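Inactive glucansucrase (PDB 5JBD) is an inactive member of glycoside hydrolase family 70, built around a TIM-type barrel and modelled with a bound calcium ion. Local coordinates at residues E254-E259 with P813-T818; D278-D283 with Q298-M303; P829-N834 with A838-G843; V292-G297 with K819-G824. All coordinates share one frame; numbering follows the deposited sequence.

How the interactions relate
Reading from the N terminus, interaction 1 opens on helix 249-263 (E254-E259). Interaction 2, nested inside it, closes a short loop between strand 279-282 of the parallel barrel sheet and the later turns of helix 291-304. The earlier turns of that helix, V292-G297, open interaction 4 before interaction 2 has closed, so the two cross. More than 500 residues later P813-T818 closes interaction 1 and K819-G824 then closes interaction 4, which therefore cross as well. Interaction 3 comes last, in series, and folds P829-N834 against A838-G843. Interactions 1, 3 and 4 bind the loop after helix 805-811 to helix 249-263, strand 841-845 and helix 291-304; interaction 2 holds that last helix to the barrel strand.

Interaction 1 (E254-E259 with P813-T818)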
loop_
_atom_site.group_PDB
_atom_site.type_symbol
_atom_site.label_atom_id
_atom_site.label_comp_id
_atom_site.label_asym_id
_atom_site.label_seq_id
_atom_site.Cartn_x
_atom_site.Cartn_y
_atom_site.Cartn_z
ATOM N N GLU A 254 -9.182 -7.043 -17.452
ATOM C CA GLU A 254 -7.742 -6.733 -17.338
ATOM C C GLU A 254 -7.081 -7.298 -16.062
ATOM O O GLU A 254 -5.926 -7.739 -16.108
ATOM C CB GLU A 254 -7.477 -5.216 -17.510
ATOM C CG GLU A 254 -6.059 -4.711 -17.204
ATOM C CD GLU A 254 -4.941 -5.390 -17.989
ATOM O OE1 GLU A 254 -5.206 -6.038 -19.028
ATOM O OE2 GLU A 254 -3.769 -5.266 -17.554
ATOM N N ASN A 255 -7.798 -7.317 -14.940
ATOM C CA ASN A 255 -7.256 -7.938 -13.706
ATOM C C ASN A 255 -6.988 -9.435 -13.900
ATOM O O ASN A 255 -5.950 -9.947 -13.444
ATOM C CB ASN A 255 -8.190 -7.727 -12.506
ATOM C CG ASN A 255 -8.284 -6.275 -12.084
ATOM O OD1 ASN A 255 -7.328 -5.493 -12.233
ATOM N ND2 ASN A 255 -9.440 -5.906 -11.549
ATOM N N LEU A 256 -7.905 -10.111 -14.602
ATOM C CA LEU A 256 -7.745 -11.523 -14.942
ATOM C C LEU A 256 -6.508 -11.735 -15.805
ATOM O O LEU A 256 -5.730 -12.657 -15.541
ATOM C CB LEU A 256 -8.996 -12.079 -15.635
ATOM C CG LEU A 256 -10.257 -12.114 -14.784
ATOM C CD1 LEU A 256 -11.460 -12.503 -15.616
ATOM C CD2 LEU A 256 -10.097 -13.074 -13.621
ATOM N N ASN A 257 -6.328 -10.876 -16.807
ATOM C CA ASN A 257 -5.105 -10.843 -17.627
ATOM C C ASN A 257 -3.849 -10.724 -16.770
ATOM O O ASN A 257 -2.888 -11.468 -16.954
ATOM C CB ASN A 257 -5.153 -9.669 -18.616
ATOM C CG ASN A 257 -4.136 -9.806 -19.723
ATOM O OD1 ASN A 257 -4.381 -10.498 -20.713
ATOM N ND2 ASN A 257 -2.987 -9.155 -19.568
ATOM N N TRP A 258 -3.873 -9.771 -15.845
ATOM C CA TRP A 258 -2.740 -9.477 -14.960
ATOM C C TRP A 258 -2.420 -10.651 -14.032
ATOM O O TRP A 258 -1.254 -11.015 -13.836
ATOM C CB TRP A 258 -3.061 -8.232 -14.123
ATOM C CG TRP A 258 -1.901 -7.584 -13.414
ATOM C CD1 TRP A 258 -0.579 -7.659 -13.739
ATOM C CD2 TRP A 258 -1.984 -6.691 -12.296
ATOM N NE1 TRP A 258 0.164 -6.891 -12.880
ATOM C CE2 TRP A 258 -0.677 -6.282 -11.990
ATOM C CE3 TRP A 258 -3.038 -6.212 -11.521
ATOM C CZ2 TRP A 258 -0.390 -5.419 -10.929
ATOM C CZ3 TRP A 258 -2.760 -5.341 -10.481
ATOM C CH2 TRP A 258 -1.447 -4.948 -10.197
ATOM N N GLU A 259 -3.468 -11.242 -13.465
ATOM C CA GLU A 259 -3.317 -12.428 -12.614
ATOM C C GLU A 259 -2.718 -13.601 -13.383
ATOM O O GLU A 259 -1.783 -14.247 -12.902
ATOM C CB GLU A 259 -4.664 -12.801 -11.996
ATOM C CG GLU A 259 -5.154 -11.776 -10.970
ATOM C CD GLU A 259 -6.661 -11.737 -10.804
ATOM O OE1 GLU A 259 -7.333 -12.721 -11.175
ATOM O OE2 GLU A 259 -7.182 -10.700 -10.326
ATOM N N PRO A 813 -14.051 -20.075 -20.953
ATOM C CA PRO A 813 -15.087 -19.122 -21.396
ATOM C C PRO A 813 -16.023 -18.623 -20.278
ATOM O O PRO A 813 -16.551 -17.509 -20.375
ATOM C CB PRO A 813 -15.865 -19.902 -22.473
ATOM C CG PRO A 813 -15.541 -21.344 -22.232
ATOM C CD PRO A 813 -14.163 -21.376 -21.638
ATOM N N ASP A 814 -16.209 -19.433 -19.232
ATOM C CA ASP A 814 -17.001 -19.042 -18.040
ATOM C C ASP A 814 -16.561 -17.714 -17.386
ATOM O O ASP A 814 -17.387 -16.995 -16.806
ATOM C CB ASP A 814 -17.006 -20.174 -16.991
ATOM C CG ASP A 814 -15.598 -20.599 -16.586
ATOM O OD1 ASP A 814 -14.941 -21.334 -17.354
ATOM O OD2 ASP A 814 -15.137 -20.169 -15.524
ATOM N N LEU A 815 -15.271 -17.386 -17.502
ATOM C CA LEU A 815 -14.746 -16.120 -16.998
ATOM C C LEU A 815 -15.503 -14.911 -17.532
ATOM O O LEU A 815 -15.635 -13.905 -16.826
ATOM C CB LEU A 815 -13.251 -15.968 -17.344
ATOM C CG LEU A 815 -12.278 -16.915 -16.636
ATOM C CD1 LEU A 815 -10.863 -16.691 -17.141
ATOM C CD2 LEU A 815 -12.353 -16.740 -15.133
ATOM N N PHE A 816 -15.956 -15.003 -18.786
ATOM C CA PHE A 816 -16.575 -13.887 -19.485
ATOM C C PHE A 816 -18.069 -14.088 -19.755
ATOM O O PHE A 816 -18.672 -13.319 -20.517
ATOM C CB PHE A 816 -15.763 -13.601 -20.766
ATOM C CG PHE A 816 -14.283 -13.468 -20.491
ATOM C CD1 PHE A 816 -13.794 -12.373 -19.803
ATOM C CD2 PHE A 816 -13.394 -14.472 -20.855
ATOM C CE1 PHE A 816 -12.447 -12.261 -19.501
ATOM C CE2 PHE A 816 -12.041 -14.360 -20.564
ATOM C CZ PHE A 816 -11.568 -13.251 -19.888
ATOM N N THR A 817 -18.668 -15.093 -19.110
ATOM C CA THR A 817 -20.141 -15.211 -19.052
ATOM C C THR A 817 -20.721 -15.143 -17.629
ATOM O O THR A 817 -21.901 -14.881 -17.474
ATOM C CB THR A 817 -20.642 -16.490 -19.753
ATOM O OG1 THR A 817 -20.055 -17.643 -19.148
ATOM C CG2 THR A 817 -20.290 -16.458 -21.235
ATOM N N THR A 818 -19.909 -15.373 -16.599
ATOM C CA THR A 818 -20.373 -15.260 -15.216
ATOM C C THR A 818 -20.657 -13.809 -14.885
ATOM O O THR A 818 -19.761 -12.963 -14.976
ATOM C CB THR A 818 -19.322 -15.802 -14.262
ATOM O OG1 THR A 818 -19.110 -17.182 -14.568
ATOM C CG2 THR A 818 -19.759 -15.640 -12.777
#
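The phenyl ring of F816 is met obliquely by L256, whose methyl CD1 lies 4.0 Å from ring atom CE1. One face of the ring carries its own neighbour: L815 CB sits 3.7 Å above the plane of the F816 ring, offset toward the rim. The same L256 CD1 stands 4.3 Å from L815 CB, so a single methyl from helix 249-263 touches both L815 and F816. The contact thereby joins this helix, beside the TIM-type barrel, to the long loop between helix 805-811 and strand 841-845. In L256, CG is turned anti to the carbonyl carbon (chi1 -65°) and CD1 continues away from CA with chi2 at 172°, which carries that methyl out from the helix to the loop. On the loop side, the turn is fastened by D814 O, which accepts from T818 OG1 at 2.8 Å, from T818 N at 3.0 Å and from T817 N at 3.3 Å; the hydroxyl approaches from above the carbonyl plane, 37° out of it. Helix 805-811 adds L805 and L808 around F816, and P829 also packs against the ring. Polar groups of the helix are engaged elsewhere, N257 with the backbone of Y800 and Y804, for example. What joins the two segments is thus wholly apolar, a buried carbon surface of modest size that depends on shape and on exclusion of water, with little directional preference.

Interaction 2 (D278-D283 with Q298-M303)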
loop_
_atom_site.group_PDB
_atom_site.type_symbol
_atom_site.label_atom_id
_atom_site.label_comp_id
_atom_site.label_asym_id
_atom_site.label_seq_id
_atom_site.Cartn_x
_atom_site.Cartn_y
_atom_site.Cartn_z
ATOM N N ASP A 278 2.690 -18.647 -7.439
ATOM C CA ASP A 278 1.735 -19.701 -7.112
ATOM C C ASP A 278 0.396 -19.159 -6.618
ATOM O O ASP A 278 -0.628 -19.855 -6.685
ATOM C CB ASP A 278 2.327 -20.605 -6.038
ATOM C CG ASP A 278 3.615 -21.257 -6.488
ATOM O OD1 ASP A 278 3.554 -22.139 -7.378
ATOM O OD2 ASP A 278 4.696 -20.853 -5.989
ATOM N N GLY A 279 0.403 -17.938 -6.104
ATOM C CA GLY A 279 -0.798 -17.325 -5.571
ATOM C C GLY A 279 -0.559 -15.877 -5.226
ATOM O O GLY A 279 0.488 -15.324 -5.590
ATOM N N PHE A 280 -1.523 -15.267 -4.535
ATOM C CA PHE A 280 -1.483 -13.831 -4.254
ATOM C C PHE A 280 -1.699 -13.436 -2.806
ATOM O O PHE A 280 -2.481 -14.060 -2.069
ATOM C CB PHE A 280 -2.534 -13.114 -5.096
ATOM C CG PHE A 280 -2.361 -13.325 -6.564
ATOM C CD1 PHE A 280 -1.271 -12.759 -7.230
ATOM C CD2 PHE A 280 -3.263 -14.093 -7.292
ATOM C CE1 PHE A 280 -1.095 -12.948 -8.590
ATOM C CE2 PHE A 280 -3.087 -14.282 -8.659
ATOM C CZ PHE A 280 -2.008 -13.712 -9.308
ATOM N N ARG A 281 -0.990 -12.383 -2.408
ATOM C CA ARG A 281 -1.353 -11.574 -1.266
ATOM C C ARG A 281 -2.113 -10.393 -1.852
ATOM O O ARG A 281 -1.555 -9.642 -2.650
ATOM C CB ARG A 281 -0.098 -11.150 -0.491
ATOM C CG ARG A 281 -0.340 -10.324 0.756
ATOM C CD ARG A 281 -0.495 -8.842 0.453
ATOM N NE ARG A 281 -0.439 -7.991 1.645
ATOM C CZ ARG A 281 -0.551 -6.660 1.623
ATOM N NH1 ARG A 281 -0.729 -6.014 0.478
ATOM N NH2 ARG A 281 -0.455 -5.967 2.749
ATOM N N VAL A 282 -3.382 -10.227 -1.485
ATOM C CA VAL A 282 -4.244 -9.250 -2.147
ATOM C C VAL A 282 -4.273 -7.925 -1.377
ATOM O O VAL A 282 -4.892 -7.819 -0.305
ATOM C CB VAL A 282 -5.662 -9.801 -2.369
ATOM C CG1 VAL A 282 -6.504 -8.795 -3.141
ATOM C CG2 VAL A 282 -5.599 -11.134 -3.114
ATOM N N ASP A 283 -3.577 -6.925 -1.921
ATOM C CA ASP A 283 -3.478 -5.610 -1.287
ATOM C C ASP A 283 -4.811 -4.880 -1.306
ATOM O O ASP A 283 -5.535 -4.913 -2.317
ATOM C CB ASP A 283 -2.450 -4.753 -2.031
ATOM C CG ASP A 283 -2.216 -3.403 -1.366
ATOM O OD1 ASP A 283 -1.753 -3.372 -0.199
ATOM O OD2 ASP A 283 -2.494 -2.387 -2.022
ATOM N N GLN A 298 -12.321 -17.524 -9.138
ATOM C CA GLN A 298 -12.836 -18.258 -10.311
ATOM C C GLN A 298 -11.711 -18.649 -11.269
ATOM O O GLN A 298 -11.663 -19.795 -11.729
ATOM C CB GLN A 298 -13.893 -17.438 -11.034
ATOM C CG GLN A 298 -14.633 -18.210 -12.116
ATOM C CD GLN A 298 -15.570 -17.337 -12.927
ATOM O OE1 GLN A 298 -15.830 -16.178 -12.571
ATOM N NE2 GLN A 298 -16.089 -17.894 -14.033
ATOM N N LEU A 299 -10.811 -17.706 -11.553
ATOM C CA LEU A 299 -9.652 -17.960 -12.424
ATOM C C LEU A 299 -8.782 -19.066 -11.879
ATOM O O LEU A 299 -8.423 -20.000 -12.590
ATOM C CB LEU A 299 -8.788 -16.698 -12.603
ATOM C CG LEU A 299 -7.487 -16.830 -13.422
ATOM C CD1 LEU A 299 -7.794 -17.195 -14.869
ATOM C CD2 LEU A 299 -6.652 -15.561 -13.377
ATOM N N MET A 300 -8.411 -18.935 -10.614
ATOM C CA MET A 300 -7.507 -19.898 -10.002
ATOM C C MET A 300 -8.155 -21.283 -9.874
ATOM O O MET A 300 -7.471 -22.289 -10.037
ATOM C CB MET A 300 -6.957 -19.340 -8.687
ATOM C CG MET A 300 -6.014 -18.153 -8.959
ATOM S SD MET A 300 -5.395 -17.345 -7.491
ATOM C CE MET A 300 -4.339 -18.664 -6.911
ATOM N N ASN A 301 -9.469 -21.334 -9.671
ATOM C CA ASN A 301 -10.202 -22.614 -9.727
ATOM C C ASN A 301 -10.272 -23.202 -11.150
ATOM O O ASN A 301 -10.126 -24.414 -11.334
ATOM C CB ASN A 301 -11.614 -22.497 -9.127
ATOM C CG ASN A 301 -12.306 -23.849 -8.985
ATOM O OD1 ASN A 301 -11.696 -24.831 -8.554
ATOM N ND2 ASN A 301 -13.577 -23.910 -9.370
ATOM N N ASP A 302 -10.502 -22.358 -12.143
ATOM C CA ASP A 302 -10.461 -22.807 -13.549
ATOM C C ASP A 302 -9.104 -23.387 -13.936
ATOM O O ASP A 302 -9.028 -24.436 -14.582
ATOM C CB ASP A 302 -10.801 -21.642 -14.485
ATOM C CG ASP A 302 -12.274 -21.317 -14.501
ATOM O OD1 ASP A 302 -13.069 -22.058 -13.866
ATOM O OD2 ASP A 302 -12.629 -20.304 -15.148
ATOM N N MET A 303 -8.042 -22.691 -13.534
ATOM C CA MET A 303 -6.681 -23.062 -13.909
ATOM C C MET A 303 -6.175 -24.281 -13.137
ATOM O O MET A 303 -5.519 -25.150 -13.715
ATOM C CB MET A 303 -5.720 -21.881 -13.684
ATOM C CG MET A 303 -5.888 -20.702 -14.650
ATOM S SD MET A 303 -4.886 -19.261 -14.162
ATOM C CE MET A 303 -3.257 -19.903 -14.553
#
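A Met-aromatic contact between M300 and F280 joins strand 279-282 of the TIM-type barrel to helix 291-304, which follows it in the chain. The sulfur of M300 lies 3.9 Å from F280 CD2 and 4.0 Å from F280 CE2, and 5.0 Å from the centroid of the F280 ring. It stands 73° off the ring normal, an oblique approach. M300 runs out extended through chi2 and then bends at chi3 (69°), which turns its terminal methyl onto the backbone of D278 and G279, just ahead of F280. G279, lacking a side chain, presents its CA directly to that methyl.

The ring of F280 is also packed by M296, one turn earlier on the same helix, and by L262 and L263 of helix 249-263, so the residue lies between two barrel helices. The strand itself pairs through its backbone with strand 743-748 and with Y319. Farther along, R281 makes a salt bridge to D283 and another to D747. At the near end of the strand, M300 CE rests 3.9 Å from D278 O, a carbonyl oxygen that accepts a hydrogen bond from H316 ND1.

Interaction 3 (P829-N834 with A838-G843)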
loop_
_atom_site.group_PDB
_atom_site.type_symbol
_atom_site.label_atom_id
_atom_site.label_comp_id
_atom_site.label_asym_id
_atom_site.label_seq_id
_atom_site.Cartn_x
_atom_site.Cartn_y
_atom_site.Cartn_z
ATOM N N PRO A 829 -13.883 -8.993 -22.230
ATOM C CA PRO A 829 -12.564 -9.153 -22.817
ATOM C C PRO A 829 -12.434 -8.529 -24.226
ATOM O O PRO A 829 -11.370 -8.668 -24.845
ATOM C CB PRO A 829 -12.434 -10.667 -22.895
ATOM C CG PRO A 829 -13.816 -11.105 -23.245
ATOM C CD PRO A 829 -14.752 -10.133 -22.570
ATOM N N THR A 830 -13.475 -7.854 -24.729
ATOM C CA THR A 830 -13.449 -7.330 -26.116
ATOM C C THR A 830 -12.661 -6.033 -26.283
ATOM O O THR A 830 -12.479 -5.572 -27.417
ATOM C CB THR A 830 -14.866 -7.102 -26.697
ATOM O OG1 THR A 830 -15.528 -6.032 -26.002
ATOM C CG2 THR A 830 -15.701 -8.374 -26.636
ATOM N N VAL A 831 -12.217 -5.438 -25.175
ATOM C CA VAL A 831 -11.425 -4.218 -25.179
ATOM C C VAL A 831 -10.162 -4.499 -24.377
ATOM O O VAL A 831 -10.239 -5.054 -23.268
ATOM C CB VAL A 831 -12.209 -3.037 -24.548
ATOM C CG1 VAL A 831 -11.331 -1.799 -24.419
ATOM C CG2 VAL A 831 -13.456 -2.736 -25.364
ATOM N N ARG A 832 -9.013 -4.155 -24.946
ATOM C CA ARG A 832 -7.732 -4.295 -24.265
ATOM C C ARG A 832 -7.333 -2.954 -23.668
ATOM O O ARG A 832 -7.405 -1.923 -24.343
ATOM C CB ARG A 832 -6.651 -4.767 -25.232
ATOM C CG ARG A 832 -6.871 -6.190 -25.741
ATOM C CD ARG A 832 -5.761 -6.653 -26.674
ATOM N NE ARG A 832 -4.412 -6.559 -26.084
ATOM C CZ ARG A 832 -3.287 -6.934 -26.705
ATOM N NH1 ARG A 832 -3.321 -7.440 -27.947
ATOM N NH2 ARG A 832 -2.112 -6.811 -26.085
ATOM N N ILE A 833 -6.911 -2.964 -22.405
ATOM C CA ILE A 833 -6.353 -1.758 -21.788
ATOM C C ILE A 833 -4.847 -1.678 -22.103
ATOM O O ILE A 833 -4.026 -2.295 -21.423
ATOM C CB ILE A 833 -6.608 -1.713 -20.263
ATOM C CG1 ILE A 833 -8.120 -1.722 -20.001
ATOM C CG2 ILE A 833 -5.960 -0.466 -19.666
ATOM C CD1 ILE A 833 -8.524 -1.696 -18.534
ATOM N N ASN A 834 -4.505 -0.920 -23.147
ATOM C CA ASN A 834 -3.104 -0.682 -23.514
ATOM C C ASN A 834 -2.528 0.528 -22.788
ATOM O O ASN A 834 -1.302 0.694 -22.724
ATOM C CB ASN A 834 -2.962 -0.507 -25.029
ATOM C CG ASN A 834 -3.678 0.727 -25.554
ATOM O OD1 ASN A 834 -4.890 0.853 -25.430
ATOM N ND2 ASN A 834 -2.919 1.649 -26.138
ATOM N N ALA A 838 -8.551 8.349 -17.353
ATOM C CA ALA A 838 -9.576 8.646 -16.346
ATOM C C ALA A 838 -10.845 7.814 -16.474
ATOM O O ALA A 838 -11.495 7.510 -15.463
ATOM C CB ALA A 838 -9.931 10.123 -16.367
ATOM N N LYS A 839 -11.197 7.428 -17.701
ATOM C CA LYS A 839 -12.397 6.622 -17.911
ATOM C C LYS A 839 -12.379 5.291 -17.147
ATOM O O LYS A 839 -13.443 4.745 -16.881
ATOM C CB LYS A 839 -12.672 6.388 -19.400
ATOM C CG LYS A 839 -11.736 5.432 -20.109
ATOM C CD LYS A 839 -12.055 5.416 -21.602
ATOM C CE LYS A 839 -11.222 4.386 -22.341
ATOM N NZ LYS A 839 -11.396 4.494 -23.819
ATOM N N TYR A 840 -11.184 4.798 -16.786
ATOM C CA TYR A 840 -11.021 3.583 -15.986
ATOM C C TYR A 840 -10.745 3.838 -14.492
ATOM O O TYR A 840 -10.331 2.907 -13.772
ATOM C CB TYR A 840 -9.884 2.727 -16.575
ATOM C CG TYR A 840 -10.143 2.194 -17.957
ATOM C CD1 TYR A 840 -11.341 1.542 -18.264
ATOM C CD2 TYR A 840 -9.191 2.328 -18.971
ATOM C CE1 TYR A 840 -11.578 1.054 -19.530
ATOM C CE2 TYR A 840 -9.427 1.842 -20.249
ATOM C CZ TYR A 840 -10.617 1.205 -20.522
ATOM O OH TYR A 840 -10.872 0.712 -21.782
ATOM N N GLN A 841 -10.994 5.064 -14.023
ATOM C CA GLN A 841 -10.616 5.506 -12.668
ATOM C C GLN A 841 -11.796 6.174 -11.956
ATOM O O GLN A 841 -12.614 6.855 -12.597
ATOM C CB GLN A 841 -9.435 6.487 -12.749
ATOM C CG GLN A 841 -8.185 5.852 -13.330
ATOM C CD GLN A 841 -7.077 6.849 -13.632
ATOM O OE1 GLN A 841 -6.981 7.920 -13.027
ATOM N NE2 GLN A 841 -6.212 6.477 -14.561
ATOM N N ASN A 842 -11.868 5.965 -10.641
ATOM C CA ASN A 842 -12.907 6.559 -9.795
ATOM C C ASN A 842 -12.571 7.980 -9.380
ATOM O O ASN A 842 -13.475 8.794 -9.190
ATOM C CB ASN A 842 -13.097 5.745 -8.496
ATOM C CG ASN A 842 -13.769 4.400 -8.718
ATOM O OD1 ASN A 842 -13.439 3.409 -8.028
ATOM N ND2 ASN A 842 -14.712 4.343 -9.629
ATOM N N GLY A 843 -11.278 8.278 -9.242
ATOM C CA GLY A 843 -10.844 9.573 -8.741
ATOM C C GLY A 843 -9.389 9.521 -8.370
ATOM O O GLY A 843 -8.684 8.573 -8.726
HETATM O O HOH W 1 -8.866 0.533 -23.468
#
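I833 lays its longer branch across one face of the Y840 ring. With CG1 anti to the carbonyl carbon, the I833 chain runs antiparallel to the tyrosine side chain, and its extended chi2 (179°) sets CD1 over the ring. CD1 of I833 ends over the middle, 3.9 Å from the centroid of the Y840 ring and only 6° off the normal, a CH-pi contact, while I833 CG1 is 3.8 Å from Y840 CE2. The other face is covered from within the tyrosine's own segment: K839 CG stands 4.0 Å above the centre of the Y840 ring, so the aromatic plane is held between two aliphatic chains. V831 contributes its CG1 branch, which approaches Y840 OH to 3.7 Å. With chi1 at 174°, V831 CG1 points away from the backbone N and out to the hydroxyl. The phenol oxygen is linked further by a water lying at the ring edge, in plane. This water is 2.6 Å from Y840 OH and donates to R832 O at 3.0 Å, bridging the hydroxyl to the loop backbone.

Helix 249-263 flanks the contact through V250, which touches both I833 and Y840, and through V251 and E254. Strand 841-845 pairs with strand 242-244, where D243, a ligand of the calcium ion, shares backbone hydrogen bonds with N842 and G843.

Interaction 4 (V292-G297 with K819-G824); sequences VLDQMG and KAISTG
Q295 and A820 have the nearest pair of CA atoms, 8.2 Å apart, where helix 291-304 of the TIM-type barrel meets the loop between helix 805-811 and strand 841-845. V292-G297 is continuous helix, M296 N bonding to V292 O, whereas K819-G824 curls into a turn closed by G824 N to A820 O at 2.8 Å. G824 takes a positive phi of 72° there, a conformation that suits glycine. From the helix, Q295 reaches across with its chain extended beyond CG, and its NE2 comes to 3.6 Å from A820 CB. The amide gains no polar partner in the loop segment; NE2 instead donates to Q252 OE1 on helix 249-263. D294 and I821 meet at about a right angle. I821 is stretched out (chi2 -179°), which brings its terminal methyl CD1 to 3.8 Å from D294 OD2. The same carboxylate oxygen accepts from a water at 2.8 Å, and that water in turn accepts from I821 N at 3.1 Å. Q226 gives D294 OD2 a second donor, and K334 forms a salt bridge with D294 OD1. The direct touches therefore set polar ends against methyl groups, and the one polar link between the segments passes through a water. Q252, Q226 and K334, outside the two segments, probably fix the orientation of the Q295 and D294 ends, and the nearby lysine would be expected to favour a charged D294.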
loop_
_atom_site.group_PDB
_atom_site.type_symbol
_atom_site.label_atom_id
_atom_site.label_comp_id
_atom_site.label_asym_id
_atom_site.label_seq_id
_atom_site.Cartn_x
_atom_site.Cartn_y
_atom_site.Cartn_z
ATOM N N VAL A 292 -13.863 -8.476 -7.806
ATOM C CA VAL A 292 -12.527 -8.902 -8.239
ATOM C C VAL A 292 -11.972 -10.037 -7.376
ATOM O O VAL A 292 -11.151 -10.819 -7.842
ATOM C CB VAL A 292 -11.513 -7.741 -8.343
ATOM C CG1 VAL A 292 -12.045 -6.637 -9.251
ATOM C CG2 VAL A 292 -11.115 -7.200 -6.971
ATOM N N LEU A 293 -12.454 -10.155 -6.141
ATOM C CA LEU A 293 -12.095 -11.297 -5.292
ATOM C C LEU A 293 -12.803 -12.570 -5.762
ATOM O O LEU A 293 -12.186 -13.625 -5.812
ATOM C CB LEU A 293 -12.392 -10.998 -3.822
ATOM C CG LEU A 293 -11.826 -9.692 -3.248
ATOM C CD1 LEU A 293 -12.346 -9.477 -1.837
ATOM C CD2 LEU A 293 -10.308 -9.706 -3.254
ATOM N N ASP A 294 -14.078 -12.466 -6.133
ATOM C CA ASP A 294 -14.802 -13.584 -6.758
ATOM C C ASP A 294 -14.089 -14.055 -8.027
ATOM O O ASP A 294 -13.882 -15.243 -8.238
ATOM C CB ASP A 294 -16.232 -13.175 -7.138
ATOM C CG ASP A 294 -17.152 -13.000 -5.941
ATOM O OD1 ASP A 294 -16.909 -13.586 -4.862
ATOM O OD2 ASP A 294 -18.163 -12.286 -6.085
ATOM N N GLN A 295 -13.720 -13.091 -8.866
ATOM C CA GLN A 295 -13.139 -13.371 -10.195
ATOM C C GLN A 295 -11.752 -13.978 -10.106
ATOM O O GLN A 295 -11.437 -14.908 -10.853
ATOM C CB GLN A 295 -13.152 -12.091 -11.038
ATOM C CG GLN A 295 -14.587 -11.731 -11.418
ATOM C CD GLN A 295 -14.828 -10.271 -11.733
ATOM O OE1 GLN A 295 -13.962 -9.405 -11.537
ATOM N NE2 GLN A 295 -16.049 -9.984 -12.187
ATOM N N MET A 296 -10.950 -13.489 -9.165
ATOM C CA MET A 296 -9.644 -14.093 -8.891
ATOM C C MET A 296 -9.803 -15.561 -8.490
ATOM O O MET A 296 -9.104 -16.421 -9.007
ATOM C CB MET A 296 -8.908 -13.329 -7.793
ATOM C CG MET A 296 -7.544 -13.901 -7.426
ATOM S SD MET A 296 -6.750 -13.087 -6.042
ATOM C CE MET A 296 -6.081 -11.656 -6.892
ATOM N N GLY A 297 -10.706 -15.837 -7.552
ATOM C CA GLY A 297 -10.979 -17.214 -7.143
ATOM C C GLY A 297 -11.459 -18.083 -8.294
ATOM O O GLY A 297 -11.030 -19.232 -8.438
ATOM N N LYS A 819 -21.897 -13.522 -14.494
ATOM C CA LYS A 819 -22.302 -12.146 -14.207
ATOM C C LYS A 819 -21.820 -11.736 -12.825
ATOM O O LYS A 819 -22.137 -12.387 -11.841
ATOM C CB LYS A 819 -23.812 -11.998 -14.315
ATOM C CG LYS A 819 -24.319 -12.196 -15.737
ATOM C CD LYS A 819 -25.821 -12.009 -15.825
ATOM C CE LYS A 819 -26.296 -11.891 -17.270
ATOM N NZ LYS A 819 -26.724 -13.211 -17.799
ATOM N N ALA A 820 -21.034 -10.671 -12.763
ATOM C CA ALA A 820 -20.549 -10.116 -11.492
ATOM C C ALA A 820 -21.695 -9.578 -10.623
ATOM O O ALA A 820 -22.702 -9.088 -11.129
ATOM C CB ALA A 820 -19.532 -9.015 -11.762
ATOM N N ILE A 821 -21.528 -9.681 -9.309
ATOM C CA ILE A 821 -22.565 -9.261 -8.344
ATOM C C ILE A 821 -22.830 -7.761 -8.425
ATOM O O ILE A 821 -23.961 -7.345 -8.549
ATOM C CB ILE A 821 -22.191 -9.655 -6.877
ATOM C CG1 ILE A 821 -22.143 -11.194 -6.751
ATOM C CG2 ILE A 821 -23.182 -9.061 -5.872
ATOM C CD1 ILE A 821 -21.827 -11.802 -5.382
ATOM N N SER A 822 -21.782 -6.951 -8.337
ATOM C CA SER A 822 -21.970 -5.505 -8.219
ATOM C C SER A 822 -22.620 -4.899 -9.467
ATOM O O SER A 822 -23.452 -4.007 -9.335
ATOM C CB SER A 822 -20.663 -4.783 -7.872
ATOM O OG SER A 822 -19.824 -4.573 -8.999
ATOM N N THR A 823 -22.285 -5.423 -10.648
ATOM C CA THR A 823 -22.775 -4.867 -11.943
ATOM C C THR A 823 -23.882 -5.642 -12.632
ATOM O O THR A 823 -24.618 -5.066 -13.438
ATOM C CB THR A 823 -21.642 -4.794 -12.969
ATOM O OG1 THR A 823 -21.093 -6.108 -13.171
ATOM C CG2 THR A 823 -20.573 -3.851 -12.496
ATOM N N GLY A 824 -23.981 -6.942 -12.350
ATOM C CA GLY A 824 -24.870 -7.832 -13.091
ATOM C C GLY A 824 -24.424 -8.148 -14.517
ATOM O O GLY A 824 -25.217 -8.700 -15.274
HETATM O O HOH W 2 -18.942 -11.205 -8.596
#